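Local coordinates for protein glycosyl hydrolase (Rhizobium leguminosarum bv. trifolii, PDB 5NDX) that probably hydrolyses O-glycosidic bonds, as a family 39 glycoside hydrolase and the bacterial orthologue of human alpha-L-iduronidase, at residues 133-136 and 137-141; 165-168 and 169-173; 277-281 and 282-286; 444-447 and 448-451. The protein carries 2 engineered substitutions. All blocks are in the same frame, centred on the assembly; numbering follows the deposited sequence.

Interactions 1 and 2 lie on the same side of the chain's centre, on barrel strand 140-142 and the helix 155-171 that follows it, their centres about 14 Å apart; Phe141 CB rests 4.1 Å from Leu170 CD1, and Met133 CE lies 4.0 Å from Ile173 CG2. On the other side of the chain's centre, interactions 3 and 4 form a second pair with centres about 10 Å apart, joined where Ala282 CB packs 3.6 Å from Asp446 CA. Between the pairs, the centres of interactions 1 and 3 are about 34 Å apart. Interaction 1 supplies Tyr140, whose ring lies on a bound 8U8; the side chains of Leu170 and His279 lie about 12 Å and 9 Å from a bound 8U8.

Interaction 1: 133-136 and 137-141; sequences MDEL and RTWYF. With 8U8 ((2~{R},3~{S},4~{S},5~{R},6~{S})-6-(4-methyl-2-oxidanylidene-chromen-7-yl)oxy-3,4,5-tris(oxidanyl)oxane-2-carboxylic acid), chain N.
A type I beta turn from Leu136 to Trp139 leads from helix 133-136 into barrel strand 140-142, with the Trp139 ring folded back on Glu135 and Leu136. Its NE1 donates to Glu135 OE2 (2.8 Å, 168° at the hydrogen); the oxygen lies in the indole plane and is met on its anti side, somewhat out of the carboxylate plane, with carboxylate and ring planes 66° apart. Glu135 CG stands opposite its backbone N (chi1 175°) and the chain bends at chi2, which brings the carboxylate to the indole edge. Leu136 sets CD2 over the six-membered Trp139 ring, a CH-pi contact 3.7 Å from the centroid. Leu136 CD1 meets the edge of Phe141 at CZ (3.7 Å). This stretch feeds the fourth strand of the TIM barrel, and the Trp139 ring also packs on Tyr127 of helix 110-131. Glu135 O takes two bonds from Thr138: OG1 at 2.6 Å on an in-plane lone pair, and N at 3.0 Å. Arg137 N closes onto Met133 O, and its guanidinium pairs with Asp174. One residue beyond the indole, Tyr140 lays a ring face against the coumarin of 8U8, CZ to C11 3.4 Å.

Interaction 2: 165-168 and 169-173; sequences ACVA and GLDAI
Gly169, Leu170, Asp171 and Ala172 donate their backbone N-H groups to the carbonyls four residues earlier, the repeating alpha-helical pattern. The Gly169 N to Ala165 O bond spans 2.7 Å, and Leu170 N reaches Cys166 O at 3.0 Å. Next along the helix, Asp171 N meets Val167 O at 2.9 Å with 162° at the hydrogen, and Ala172 N completes the series on Ala168 O. Beyond these, Ile173 N bonds to Leu170 O at 3.1 Å, an i to i+3 bond of the 3-10 kind.

Helix 155-171 is the helical limb of a beta-alpha-beta unit between barrel strands 140-142 and 179-184. Its inward side chains, Cys166, Val167 and Leu170, all pack on Met179 of the second strand. Cys166 also reaches Trp116 and Leu170 reaches Val124, both on helix 110-131, where Thr121 OG1 bonds to Gly169 O.

Among side chains, Val167 and Asp171 run side by side and point the same way, one turn apart. Val167 CG1 is anti to its amide nitrogen (chi1 163°), a rotation that lays this methyl beside the carboxylate, 3.8 Å from Asp171 OD2. The same carboxylate leans over the preceding turn, with Asp171 CG 3.2 Å from Val167 O. Asp171 OD1 and Val167 O are both acceptors and do not bond to each other; a salt bridge with Arg213 gives OD1 a cationic partner. Leu170 instead brings CG to 3.4 Å from Cys166 O, so its branch begins against the carbonyl that its own N-H engages.

Interaction 3: 277-281 and 282-286; sequences SWHGK and AYYAG
Four rings, Trp278, His279, Tyr283 and Tyr284, meet in a buried aromatic cluster where a 3-10 turn passes into helix 282-300. His279 points its CD2 edge at the middle of the Tyr284 face, an edge-to-face pair with planes at 86° and centroids 4.8 Å apart; CD2 lies 3.7 Å from Tyr284 CZ. Trp278 also directs its edge toward the Tyr284 face, but off centre, with Trp278 CZ3 3.9 Å from Tyr284 CD1. Tyr283 approaches one face of the indole, placing CD1 3.6 Å from Trp278 CE3, while His279 CE1 lies over the opposite face.

Torsions put the rings there: Trp278 CG sits between its backbone N and carbonyl carbon (chi1 50°), turning the indole toward the tyrosines, and Tyr284 CG extends away from its own N (chi1 -170°) toward the preceding turn. Tyr284 N donates to Lys281 O (3.0 Å), closing the first turn into the helix. Further out, His279 ND1 bonds to His276 O, and Tyr283 OH to Asp416 O. Lys281 runs away from the rings to a salt bridge with Glu457 on helix 452-457, while Ala285, one residue past the cluster, packs against helix 364-372.

Interaction 4: 444-447 and 448-451; sequences RIDE and EFTN
Asp446 and Phe449 lie side by side and point the same way across an Asx turn at the end of strand 436-445, their carboxylate and ring planes 52° apart. Asp446 OD1 comes to the ring edge, 3.5 Å from Phe449 CD2. With CG between its backbone N and carbonyl carbon (chi1 66°), the aspartate bends over the turn, and OD1 accepts from Glu448 N (2.8 Å), the bond that defines the Asx turn, which approaches from above the carboxylate plane; a weak bond from Phe449 N joins it. The two carboxylate oxygens thus have different tasks: OD2 forms a salt bridge with Arg444 NH1 (2.9 Å), met on its anti side near the guanidinium plane. The salt bridge between Arg444 and Asp446 probably stabilises the charged form of the aspartate. The Arg444 and Phe449 chains cross at a slant, their flat groups nearly perpendicular at 88°, with Arg444 CG 3.8 Å from Phe449 CB.

In the backbone, Asp446 N donates to Phe449 O. Thr450 swings OG1 back to Arg444 O (2.6 Å), and Asn451 ND2 reaches Glu447 O (2.9 Å) from above the carbonyl plane. One water donates to both Asp446 O and Thr450 O, linking the two limbs of the turn.

Strand 436-445 runs between 493-503 and 518-526 in the mixed sheet. Phe449 packs on Ala493 and Leu495, Arg444 NE bonds to Thr520, and Ile445 lies against Thr367 and Leu371 of helix 364-372; Asn451 stands right before helix 452-457.

Interaction 1: 133-136 and 137-141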
loop_
_atom_site.group_PDB
_atom_site.type_symbol
_atom_site.label_atom_id
_atom_site.label_comp_id
_atom_site.label_asym_id
_atom_site.label_seq_id
_atom_site.Cartn_x
_atom_site.Cartn_y
_atom_site.Cartn_z
ATOM N N MET A 133 3.475 6.895 24.116
ATOM C CA MET A 133 2.248 7.565 23.724
ATOM C C MET A 133 2.414 8.359 22.411
ATOM O O MET A 133 1.446 8.508 21.681
ATOM C CB MET A 133 1.664 8.424 24.876
ATOM C CG MET A 133 0.908 7.620 25.997
ATOM S SD MET A 133 -0.707 6.771 25.715
ATOM C CE MET A 133 -1.829 7.886 24.833
ATOM N N ASP A 134 3.602 8.844 22.101
ATOM C CA ASP A 134 3.848 9.434 20.797
ATOM C C ASP A 134 3.487 8.416 19.667
ATOM O O ASP A 134 2.753 8.795 18.758
ATOM C CB ASP A 134 5.292 9.927 20.670
ATOM C CG ASP A 134 5.546 11.228 21.459
ATOM O OD1 ASP A 134 4.566 11.839 21.990
ATOM O OD2 ASP A 134 6.733 11.647 21.537
ATOM N N GLU A 135 3.913 7.144 19.805
ATOM C CA GLU A 135 3.587 6.095 18.821
ATOM C C GLU A 135 2.096 5.922 18.721
ATOM O O GLU A 135 1.567 5.985 17.612
ATOM C CB GLU A 135 4.290 4.754 19.093
ATOM C CG GLU A 135 3.885 3.585 18.173
ATOM C CD GLU A 135 4.243 3.786 16.704
ATOM O OE1 GLU A 135 5.221 4.461 16.423
ATOM O OE2 GLU A 135 3.531 3.285 15.810
ATOM N N LEU A 136 1.420 5.765 19.860
ATOM C CA LEU A 136 -0.040 5.586 19.860
ATOM C C LEU A 136 -0.827 6.676 19.143
ATOM O O LEU A 136 -1.822 6.420 18.439
ATOM C CB LEU A 136 -0.580 5.459 21.292
ATOM C CG LEU A 136 -1.147 4.123 21.730
ATOM C CD1 LEU A 136 -2.510 3.938 21.195
ATOM C CD2 LEU A 136 -0.284 2.960 21.286
ATOM N N ARG A 137 -0.395 7.896 19.370
ATOM C CA ARG A 137 -1.045 9.033 18.808
ATOM C C ARG A 137 -0.872 9.127 17.294
ATOM O O ARG A 137 -1.526 9.945 16.724
ATOM C CB ARG A 137 -0.525 10.346 19.446
ATOM C CG ARG A 137 -1.082 10.580 20.839
ATOM C CD ARG A 137 -0.484 11.830 21.475
ATOM N NE ARG A 137 -0.004 11.586 22.833
ATOM C CZ ARG A 137 -0.516 12.083 23.965
ATOM N NH1 ARG A 137 -1.596 12.861 23.976
ATOM N NH2 ARG A 137 0.047 11.774 25.134
ATOM N N THR A 138 0.047 8.375 16.687
ATOM C CA THR A 138 0.171 8.317 15.218
ATOM C C THR A 138 -0.801 7.287 14.599
ATOM O O THR A 138 -0.881 7.194 13.352
ATOM C CB THR A 138 1.612 8.010 14.750
ATOM O OG1 THR A 138 1.963 6.656 15.086
ATOM C CG2 THR A 138 2.678 9.075 15.316
ATOM N N TRP A 139 -1.548 6.543 15.438
ATOM C CA TRP A 139 -2.455 5.519 14.946
ATOM C C TRP A 139 -3.813 6.137 14.671
ATOM O O TRP A 139 -4.032 7.284 15.044
ATOM C CB TRP A 139 -2.606 4.400 15.919
ATOM C CG TRP A 139 -1.359 3.646 16.235
ATOM C CD1 TRP A 139 -0.114 3.889 15.795
ATOM C CD2 TRP A 139 -1.263 2.550 17.145
ATOM N NE1 TRP A 139 0.780 2.993 16.363
ATOM C CE2 TRP A 139 0.084 2.148 17.183
ATOM C CE3 TRP A 139 -2.209 1.809 17.875
ATOM C CZ2 TRP A 139 0.522 1.082 17.957
ATOM C CZ3 TRP A 139 -1.765 0.733 18.639
ATOM C CH2 TRP A 139 -0.425 0.389 18.681
ATOM N N TYR A 140 -4.669 5.416 13.933
ATOM C CA TYR A 140 -6.091 5.765 13.801
ATOM C C TYR A 140 -6.885 4.572 14.284
ATOM O O TYR A 140 -6.507 3.454 14.024
ATOM C CB TYR A 140 -6.481 6.164 12.369
ATOM C CG TYR A 140 -5.781 7.414 11.933
ATOM C CD1 TYR A 140 -4.497 7.366 11.430
ATOM C CD2 TYR A 140 -6.376 8.656 12.088
ATOM C CE1 TYR A 140 -3.814 8.540 11.097
ATOM C CE2 TYR A 140 -5.713 9.845 11.718
ATOM C CZ TYR A 140 -4.425 9.794 11.259
ATOM O OH TYR A 140 -3.758 10.985 10.907
ATOM N N PHE A 141 -7.968 4.835 15.015
ATOM C CA PHE A 141 -8.866 3.803 15.500
ATOM C C PHE A 141 -10.162 3.921 14.762
ATOM O O PHE A 141 -10.609 5.027 14.482
ATOM C CB PHE A 141 -9.117 3.952 16.999
ATOM C CG PHE A 141 -7.902 3.695 17.807
ATOM C CD1 PHE A 141 -7.595 2.394 18.201
ATOM C CD2 PHE A 141 -7.005 4.716 18.058
ATOM C CE1 PHE A 141 -6.433 2.133 18.920
ATOM C CE2 PHE A 141 -5.827 4.462 18.746
ATOM C CZ PHE A 141 -5.554 3.171 19.179
HETATM C C15 8U8 N . -8.158 7.167 9.042
HETATM C C13 8U8 N . -7.631 8.446 8.842
HETATM C C14 8U8 N . -8.349 9.565 9.244
HETATM C C16 8U8 N . -7.794 10.830 9.118
HETATM O O9 8U8 N . -8.461 11.809 9.426
HETATM O O8 8U8 N . -6.578 10.994 8.531
HETATM C C11 8U8 N . -5.845 9.917 8.181
HETATM C C10 8U8 N . -4.590 10.187 7.694
HETATM C C12 8U8 N . -6.348 8.631 8.317
HETATM C C7 8U8 N . -5.517 7.575 7.943
HETATM C C8 8U8 N . -4.249 7.844 7.440
HETATM C C9 8U8 N . -3.765 9.149 7.319
HETATM O O2 8U8 N . -2.499 9.357 6.833
HETATM C C5 8U8 N . -1.832 10.614 7.125
HETATM O O1 8U8 N . -2.292 11.439 6.041
HETATM C C1 8U8 N . -1.725 12.762 5.901
HETATM C C6 8U8 N . -2.085 13.678 7.123
HETATM O O7 8U8 N . -3.111 13.426 7.785
HETATM O O6 8U8 N . -1.278 14.578 7.401
HETATM C C2 8U8 N . -0.219 12.563 5.750
HETATM O O5 8U8 N . 0.489 13.828 5.564
HETATM C C3 8U8 N . 0.340 11.800 6.973
HETATM O O4 8U8 N . 1.705 11.567 6.743
HETATM C C4 8U8 N . -0.353 10.442 7.101
HETATM O O3 8U8 N . 0.058 9.750 8.281
#

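Interaction 2: 165-168 and 169-173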
loop_
_atom_site.group_PDB
_atom_site.type_symbol
_atom_site.label_atom_id
_atom_site.label_comp_id
_atom_site.label_asym_id
_atom_site.label_seq_id
_atom_site.Cartn_x
_atom_site.Cartn_y
_atom_site.Cartn_z
ATOM N N ALA A 165 -18.916 3.228 23.454
ATOM C CA ALA A 165 -17.960 2.507 24.303
ATOM C C ALA A 165 -16.532 2.636 23.765
ATOM O O ALA A 165 -15.580 2.847 24.548
ATOM C CB ALA A 165 -18.363 1.040 24.380
ATOM N N CYS A 166 -16.384 2.484 22.436
ATOM C CA CYS A 166 -15.091 2.776 21.784
ATOM C C CYS A 166 -14.589 4.173 22.141
ATOM O O CYS A 166 -13.455 4.311 22.557
ATOM C CB CYS A 166 -15.193 2.668 20.257
ATOM S SG CYS A 166 -15.474 0.999 19.715
ATOM N N VAL A 167 -15.442 5.188 21.973
ATOM C CA VAL A 167 -15.052 6.582 22.211
ATOM C C VAL A 167 -14.751 6.817 23.685
ATOM O O VAL A 167 -13.724 7.464 24.027
ATOM C CB VAL A 167 -16.131 7.576 21.718
ATOM C CG1 VAL A 167 -15.961 8.976 22.309
ATOM C CG2 VAL A 167 -16.109 7.658 20.200
ATOM N N ALA A 168 -15.633 6.332 24.566
ATOM C CA ALA A 168 -15.355 6.501 26.035
ATOM C C ALA A 168 -14.078 5.739 26.415
ATOM O O ALA A 168 -13.294 6.201 27.248
ATOM C CB ALA A 168 -16.523 6.012 26.872
ATOM N N GLY A 169 -13.869 4.574 25.790
ATOM C CA GLY A 169 -12.670 3.779 26.074
ATOM C C GLY A 169 -11.366 4.486 25.734
ATOM O O GLY A 169 -10.374 4.424 26.483
ATOM N N LEU A 170 -11.359 5.165 24.595
ATOM C CA LEU A 170 -10.172 5.947 24.212
ATOM C C LEU A 170 -10.072 7.198 25.102
ATOM O O LEU A 170 -8.970 7.580 25.492
ATOM C CB LEU A 170 -10.238 6.390 22.745
ATOM C CG LEU A 170 -10.320 5.267 21.698
ATOM C CD1 LEU A 170 -10.547 5.836 20.309
ATOM C CD2 LEU A 170 -9.069 4.417 21.715
ATOM N N ASP A 171 -11.198 7.874 25.319
ATOM C CA ASP A 171 -11.206 9.125 26.122
ATOM C C ASP A 171 -10.672 8.916 27.551
ATOM O O ASP A 171 -10.011 9.804 28.060
ATOM C CB ASP A 171 -12.597 9.794 26.159
ATOM C CG ASP A 171 -12.945 10.508 24.847
ATOM O OD1 ASP A 171 -12.131 10.451 23.906
ATOM O OD2 ASP A 171 -14.027 11.135 24.739
ATOM N N ALA A 172 -10.878 7.732 28.153
ATOM C CA ALA A 172 -10.319 7.467 29.497
ATOM C C ALA A 172 -8.807 7.661 29.562
ATOM O O ALA A 172 -8.302 8.019 30.584
ATOM C CB ALA A 172 -10.676 6.072 29.991
ATOM N N ILE A 173 -8.083 7.413 28.486
ATOM C CA ILE A 173 -6.642 7.599 28.492
ATOM C C ILE A 173 -6.276 8.836 27.691
ATOM O O ILE A 173 -5.382 9.564 28.108
ATOM C CB ILE A 173 -5.906 6.411 27.847
ATOM C CG1 ILE A 173 -6.131 5.119 28.634
ATOM C CG2 ILE A 173 -4.404 6.719 27.689
ATOM C CD1 ILE A 173 -5.104 4.862 29.721
#

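Interaction 3: 277-281 and 282-286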
loop_
_atom_site.group_PDB
_atom_site.type_symbol
_atom_site.label_atom_id
_atom_site.label_comp_id
_atom_site.label_asym_id
_atom_site.label_seq_id
_atom_site.Cartn_x
_atom_site.Cartn_y
_atom_site.Cartn_z
ATOM N N SER A 277 -7.120 -12.500 -13.289
ATOM C CA SER A 277 -5.721 -12.523 -13.648
ATOM C C SER A 277 -5.028 -11.159 -13.832
ATOM O O SER A 277 -3.816 -11.041 -13.673
ATOM C CB SER A 277 -5.513 -13.382 -14.878
ATOM O OG SER A 277 -5.637 -14.746 -14.511
ATOM N N TRP A 278 -5.819 -10.148 -14.117
ATOM C CA TRP A 278 -5.334 -8.811 -14.181
ATOM C C TRP A 278 -4.687 -8.296 -12.874
ATOM O O TRP A 278 -3.915 -7.347 -12.935
ATOM C CB TRP A 278 -6.432 -7.837 -14.630
ATOM C CG TRP A 278 -7.724 -7.874 -13.959
ATOM C CD1 TRP A 278 -8.875 -8.498 -14.433
ATOM C CD2 TRP A 278 -8.105 -7.195 -12.757
ATOM N NE1 TRP A 278 -9.900 -8.292 -13.553
ATOM C CE2 TRP A 278 -9.461 -7.494 -12.525
ATOM C CE3 TRP A 278 -7.407 -6.410 -11.810
ATOM C CZ2 TRP A 278 -10.155 -6.987 -11.432
ATOM C CZ3 TRP A 278 -8.089 -5.878 -10.770
ATOM C CH2 TRP A 278 -9.457 -6.165 -10.579
ATOM N N HIS A 279 -4.969 -8.929 -11.738
ATOM C CA HIS A 279 -4.256 -8.599 -10.505
ATOM C C HIS A 279 -2.755 -8.864 -10.595
ATOM O O HIS A 279 -1.968 -8.266 -9.851
ATOM C CB HIS A 279 -4.824 -9.348 -9.326
ATOM C CG HIS A 279 -6.143 -8.821 -8.842
ATOM N ND1 HIS A 279 -7.309 -9.534 -8.962
ATOM C CD2 HIS A 279 -6.476 -7.670 -8.217
ATOM C CE1 HIS A 279 -8.311 -8.853 -8.439
ATOM N NE2 HIS A 279 -7.844 -7.703 -8.014
ATOM N N GLY A 280 -2.350 -9.732 -11.503
ATOM C CA GLY A 280 -0.928 -10.058 -11.680
ATOM C C GLY A 280 -0.229 -9.276 -12.745
ATOM O O GLY A 280 0.961 -9.506 -13.026
ATOM N N LYS A 281 -0.950 -8.342 -13.354
ATOM C CA LYS A 281 -0.423 -7.642 -14.539
ATOM C C LYS A 281 -0.554 -6.131 -14.468
ATOM O O LYS A 281 -1.149 -5.592 -13.549
ATOM C CB LYS A 281 -1.111 -8.235 -15.791
ATOM C CG LYS A 281 -0.517 -9.611 -16.099
ATOM C CD LYS A 281 -1.147 -10.356 -17.263
ATOM C CE LYS A 281 -0.286 -11.604 -17.529
ATOM N NZ LYS A 281 -0.941 -12.630 -18.325
ATOM N N ALA A 282 0.005 -5.460 -15.463
ATOM C CA ALA A 282 0.087 -4.026 -15.430
ATOM C C ALA A 282 -1.276 -3.343 -15.362
ATOM O O ALA A 282 -1.361 -2.237 -14.829
ATOM C CB ALA A 282 0.889 -3.524 -16.622
ATOM N N TYR A 283 -2.347 -4.023 -15.773
ATOM C CA TYR A 283 -3.665 -3.454 -15.650
ATOM C C TYR A 283 -3.946 -2.998 -14.239
ATOM O O TYR A 283 -4.518 -1.936 -14.040
ATOM C CB TYR A 283 -4.767 -4.435 -16.100
ATOM C CG TYR A 283 -6.172 -3.931 -15.816
ATOM C CD1 TYR A 283 -6.761 -4.132 -14.584
ATOM C CD2 TYR A 283 -6.879 -3.207 -16.760
ATOM C CE1 TYR A 283 -8.027 -3.660 -14.295
ATOM C CE2 TYR A 283 -8.130 -2.704 -16.472
ATOM C CZ TYR A 283 -8.701 -2.953 -15.249
ATOM O OH TYR A 283 -9.943 -2.481 -14.936
ATOM N N TYR A 284 -3.556 -3.805 -13.259
ATOM C CA TYR A 284 -3.832 -3.488 -11.883
ATOM C C TYR A 284 -2.991 -2.279 -11.416
ATOM O O TYR A 284 -3.500 -1.466 -10.704
ATOM C CB TYR A 284 -3.549 -4.671 -10.991
ATOM C CG TYR A 284 -4.015 -4.577 -9.536
ATOM C CD1 TYR A 284 -5.141 -3.839 -9.136
ATOM C CD2 TYR A 284 -3.365 -5.328 -8.564
ATOM C CE1 TYR A 284 -5.563 -3.852 -7.804
ATOM C CE2 TYR A 284 -3.765 -5.309 -7.253
ATOM C CZ TYR A 284 -4.866 -4.570 -6.855
ATOM O OH TYR A 284 -5.218 -4.602 -5.512
ATOM N N ALA A 285 -1.744 -2.170 -11.866
ATOM C CA ALA A 285 -0.962 -0.994 -11.537
ATOM C C ALA A 285 -1.620 0.238 -12.083
ATOM O O ALA A 285 -1.693 1.271 -11.405
ATOM C CB ALA A 285 0.452 -1.139 -12.091
ATOM N N GLY A 286 -2.060 0.155 -13.355
ATOM C CA GLY A 286 -2.718 1.278 -14.017
ATOM C C GLY A 286 -3.974 1.718 -13.306
ATOM O O GLY A 286 -4.173 2.911 -13.019
#

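Interaction 4: 444-447 and 448-451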
loop_
_atom_site.group_PDB
_atom_site.type_symbol
_atom_site.label_atom_id
_atom_site.label_comp_id
_atom_site.label_asym_id
_atom_site.label_seq_id
_atom_site.Cartn_x
_atom_site.Cartn_y
_atom_site.Cartn_z
ATOM N N ARG A 444 9.032 1.969 -15.245
ATOM C CA ARG A 444 7.901 1.496 -16.031
ATOM C C ARG A 444 7.394 0.171 -15.534
ATOM O O ARG A 444 8.178 -0.770 -15.274
ATOM C CB ARG A 444 8.325 1.342 -17.501
ATOM C CG ARG A 444 7.335 0.711 -18.488
ATOM C CD ARG A 444 6.042 1.459 -18.607
ATOM N NE ARG A 444 6.188 2.774 -19.192
ATOM C CZ ARG A 444 6.445 3.021 -20.490
ATOM N NH1 ARG A 444 6.629 2.052 -21.371
ATOM N NH2 ARG A 444 6.524 4.269 -20.906
ATOM N N ILE A 445 6.078 0.124 -15.402
ATOM C CA ILE A 445 5.328 -1.091 -15.237
ATOM C C ILE A 445 4.429 -1.254 -16.483
ATOM O O ILE A 445 3.518 -0.474 -16.692
ATOM C CB ILE A 445 4.432 -1.100 -13.972
ATOM C CG1 ILE A 445 5.264 -0.780 -12.740
ATOM C CG2 ILE A 445 3.782 -2.481 -13.824
ATOM C CD1 ILE A 445 4.447 -0.478 -11.512
ATOM N N ASP A 446 4.710 -2.279 -17.273
ATOM C CA ASP A 446 3.896 -2.606 -18.435
ATOM C C ASP A 446 4.204 -4.064 -18.746
ATOM O O ASP A 446 4.882 -4.766 -17.976
ATOM C CB ASP A 446 4.092 -1.637 -19.611
ATOM C CG ASP A 446 5.491 -1.687 -20.237
ATOM O OD1 ASP A 446 6.222 -2.694 -19.993
ATOM O OD2 ASP A 446 5.881 -0.729 -21.020
ATOM N N GLU A 447 3.746 -4.493 -19.883
ATOM C CA GLU A 447 3.928 -5.854 -20.331
ATOM C C GLU A 447 5.383 -6.288 -20.542
ATOM O O GLU A 447 5.689 -7.489 -20.442
ATOM C CB GLU A 447 3.048 -5.948 -21.596
ATOM C CG GLU A 447 3.253 -7.004 -22.565
ATOM C CD GLU A 447 2.260 -6.857 -23.745
ATOM O OE1 GLU A 447 2.363 -5.878 -24.517
ATOM O OE2 GLU A 447 1.374 -7.717 -23.846
ATOM N N GLU A 448 6.278 -5.347 -20.828
ATOM C CA GLU A 448 7.710 -5.655 -20.996
ATOM C C GLU A 448 8.572 -5.320 -19.744
ATOM O O GLU A 448 9.727 -5.700 -19.684
ATOM C CB GLU A 448 8.308 -4.861 -22.169
ATOM C CG GLU A 448 7.577 -4.985 -23.503
ATOM C CD GLU A 448 8.253 -4.179 -24.663
ATOM O OE1 GLU A 448 8.833 -3.050 -24.483
ATOM O OE2 GLU A 448 8.191 -4.670 -25.802
ATOM N N PHE A 449 8.054 -4.564 -18.781
ATOM C CA PHE A 449 8.852 -4.080 -17.671
ATOM C C PHE A 449 8.124 -4.283 -16.359
ATOM O O PHE A 449 6.950 -3.898 -16.224
ATOM C CB PHE A 449 9.174 -2.572 -17.900
ATOM C CG PHE A 449 10.118 -2.306 -19.068
ATOM C CD1 PHE A 449 11.482 -2.307 -18.884
ATOM C CD2 PHE A 449 9.626 -2.063 -20.335
ATOM C CE1 PHE A 449 12.348 -2.129 -19.955
ATOM C CE2 PHE A 449 10.478 -1.842 -21.429
ATOM C CZ PHE A 449 11.857 -1.894 -21.223
ATOM N N THR A 450 8.842 -4.787 -15.354
ATOM C CA THR A 450 8.279 -5.037 -14.033
ATOM C C THR A 450 7.083 -6.006 -14.179
ATOM O O THR A 450 5.970 -5.757 -13.674
ATOM C CB THR A 450 7.853 -3.743 -13.293
ATOM O OG1 THR A 450 8.762 -2.682 -13.560
ATOM C CG2 THR A 450 7.747 -3.998 -11.797
ATOM N N ASN A 451 7.360 -7.104 -14.864
ATOM C CA ASN A 451 6.363 -7.986 -15.478
ATOM C C ASN A 451 6.621 -9.464 -15.116
ATOM O O ASN A 451 6.705 -10.324 -16.015
ATOM C CB ASN A 451 6.462 -7.786 -17.018
ATOM C CG ASN A 451 7.823 -8.205 -17.590
ATOM O OD1 ASN A 451 8.825 -8.284 -16.884
ATOM N ND2 ASN A 451 7.833 -8.547 -18.855
HETATM O O HOH W 1 3.785 -5.394 -15.583
HETATM O O HOH W 2 7.120 -1.072 -23.310
#